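Local coordinates for protein gamma-glutamyltranspeptidase (Ggt) (Helicobacter pylori 26695, PDB 5BPK) that probably transfers or hydrolyses gamma-glutamyl groups, such as that of glutathione, as a member of the Ntn-hydrolase class, at residues B[102-107]-B[113-118]. Residues are numbered along the deposited sequence; the frame is centred on the assembly and turned at random.
Sequences LQVISN and MNISEA. With EDO (1,2-ethanediol), chain V; EDO (1,2-ethanediol), chain S.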
loop_
_atom_site.group_PDB
_atom_site.type_symbol
_atom_site.label_atom_id
_atom_site.label_comp_id
_atom_site.label_asym_id
_atom_site.label_seq_id
_atom_site.Cartn_x
_atom_site.Cartn_y
_atom_site.Cartn_z
ATOM N N LEU B 102 -2.016 12.157 0.395
ATOM C CA LEU B 102 -2.310 13.543 0.005
ATOM C C LEU B 102 -2.145 14.509 1.178
ATOM O O LEU B 102 -1.540 15.570 1.052
ATOM C CB LEU B 102 -3.760 13.612 -0.538
ATOM C CG LEU B 102 -4.513 14.894 -0.902
ATOM C CD1 LEU B 102 -4.948 15.695 0.289
ATOM C CD2 LEU B 102 -3.687 15.720 -1.853
ATOM N N GLN B 103 -2.693 14.128 2.325
ATOM C CA GLN B 103 -2.706 14.997 3.484
ATOM C C GLN B 103 -1.300 15.212 4.038
ATOM O O GLN B 103 -0.932 16.341 4.373
ATOM C CB GLN B 103 -3.697 14.472 4.540
ATOM C CG GLN B 103 -5.140 14.742 4.128
ATOM C CD GLN B 103 -6.171 14.050 4.986
ATOM O OE1 GLN B 103 -6.670 14.631 5.969
ATOM N NE2 GLN B 103 -6.500 12.795 4.638
ATOM N N VAL B 104 -0.501 14.150 4.096
ATOM C CA VAL B 104 0.874 14.271 4.591
ATOM C C VAL B 104 1.667 15.222 3.697
ATOM O O VAL B 104 2.352 16.134 4.180
ATOM C CB VAL B 104 1.577 12.901 4.705
ATOM C CG1 VAL B 104 3.060 13.067 5.065
ATOM C CG2 VAL B 104 0.868 12.027 5.735
ATOM N N ILE B 105 1.548 15.026 2.387
ATOM C CA ILE B 105 2.238 15.884 1.434
ATOM C C ILE B 105 1.808 17.355 1.551
ATOM O O ILE B 105 2.652 18.256 1.582
ATOM C CB ILE B 105 2.055 15.385 -0.017
ATOM C CG1 ILE B 105 2.735 14.026 -0.190
ATOM C CG2 ILE B 105 2.619 16.416 -1.006
ATOM C CD1 ILE B 105 2.473 13.366 -1.523
ATOM N N SER B 106 0.502 17.588 1.602
ATOM C CA SER B 106 -0.048 18.932 1.752
ATOM C C SER B 106 0.396 19.558 3.065
ATOM O O SER B 106 0.715 20.742 3.110
ATOM C CB SER B 106 -1.580 18.880 1.689
ATOM O OG SER B 106 -2.178 20.130 2.000
ATOM N N ASN B 107 0.397 18.771 4.142
ATOM C CA ASN B 107 0.801 19.305 5.442
ATOM C C ASN B 107 2.223 19.872 5.406
ATOM O O ASN B 107 2.505 20.907 6.008
ATOM C CB ASN B 107 0.674 18.246 6.531
ATOM C CG ASN B 107 -0.774 17.958 6.912
ATOM O OD1 ASN B 107 -1.681 18.752 6.623
ATOM N ND2 ASN B 107 -0.998 16.811 7.568
ATOM N N MET B 113 4.581 22.038 7.956
ATOM C CA MET B 113 4.807 21.092 9.039
ATOM C C MET B 113 6.096 20.332 8.805
ATOM O O MET B 113 6.434 20.040 7.654
ATOM C CB MET B 113 3.653 20.093 9.124
ATOM C CG MET B 113 2.368 20.708 9.603
ATOM S SD MET B 113 1.161 19.461 10.005
ATOM C CE MET B 113 -0.339 20.425 9.944
ATOM N N ASN B 114 6.809 20.009 9.893
ATOM C CA ASN B 114 7.878 19.028 9.816
ATOM C C ASN B 114 7.267 17.641 9.574
ATOM O O ASN B 114 6.043 17.464 9.613
ATOM C CB ASN B 114 8.856 19.099 11.008
ATOM C CG ASN B 114 8.311 18.512 12.299
ATOM O OD1 ASN B 114 7.613 17.492 12.310
ATOM N ND2 ASN B 114 8.691 19.132 13.418
ATOM N N ILE B 115 8.095 16.671 9.230
ATOM C CA ILE B 115 7.545 15.394 8.783
ATOM C C ILE B 115 6.813 14.644 9.895
ATOM O O ILE B 115 5.843 13.931 9.617
ATOM C CB ILE B 115 8.611 14.509 8.076
ATOM C CG1 ILE B 115 7.949 13.383 7.278
ATOM C CG2 ILE B 115 9.661 13.965 9.062
ATOM C CD1 ILE B 115 6.971 13.879 6.232
ATOM N N SER B 116 7.250 14.814 11.148
ATOM C CA SER B 116 6.535 14.229 12.283
ATOM C C SER B 116 5.145 14.844 12.478
ATOM O O SER B 116 4.153 14.131 12.674
ATOM C CB SER B 116 7.353 14.347 13.568
ATOM O OG SER B 116 6.648 13.782 14.644
ATOM N N GLU B 117 5.091 16.171 12.430
ATOM C CA GLU B 117 3.830 16.902 12.509
ATOM C C GLU B 117 2.895 16.519 11.350
ATOM O O GLU B 117 1.689 16.265 11.552
ATOM C CB GLU B 117 4.090 18.401 12.495
ATOM C CG GLU B 117 4.796 18.918 13.749
ATOM C CD GLU B 117 5.317 20.347 13.597
ATOM O OE1 GLU B 117 5.717 20.756 12.482
ATOM O OE2 GLU B 117 5.326 21.067 14.609
ATOM N N ALA B 118 3.451 16.469 10.143
ATOM C CA ALA B 118 2.667 16.142 8.955
ATOM C C ALA B 118 2.024 14.758 9.060
ATOM O O ALA B 118 0.897 14.557 8.590
ATOM C CB ALA B 118 3.523 16.237 7.694
HETATM C C1 EDO V . -5.591 19.922 2.524
HETATM O O1 EDO V . -4.469 19.436 3.277
HETATM C C2 EDO V . -6.830 20.107 3.391
HETATM O O2 EDO V . -6.621 21.213 4.264
HETATM C C1 EDO S . 7.892 10.782 15.563
HETATM O O1 EDO S . 6.693 10.619 14.773
HETATM C C2 EDO S . 9.104 10.365 14.741
HETATM O O2 EDO S . 8.988 9.010 14.301
#
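Asn107 makes two hydrogen bonds to the segment 113-118, one from its side chain and one from its backbone. Asn107 ND2 donates to Ala118 O at 3.1 Å. The bond is nearly straight, lies in the amide plane of Asn107 and reaches a lone pair in the carbonyl plane of Ala118, which should fix the rotation of the amide group. Asn107 O accepts from Met113 N at 3.1 Å. The thioether of Met113 lies across the Asn107 side chain, with SD 3.7 Å from Asn107 CB and the methyl CE beside the amide carbon. Ala118 CB sits against Asn107 CB at 3.7 Å and also touches Val104 O. Val104 has CG1 anti to its backbone N (chi1 173°), and this branch packs on Ala118 CB and Ile115 CD1. The contact joins two consecutive helices, 96-109 and 115-120, through a short connection. They lie against the four-stranded antiparallel sheet that contains strand 84-89, consistent with the helix-on-sheet layering of the Ntn-hydrolase fold. Val104 and Ile115 continue this packing onto strand 84-89 through Val89 and Leu87. A capping box starts the second helix. Asn114 OD1 accepts from Glu117 N at 2.8 Å, and Glu117 OE1 accepts in return from Asn114 N at 2.9 Å. Tyr306 of the other protein chain packs on both Asn107 and Met113.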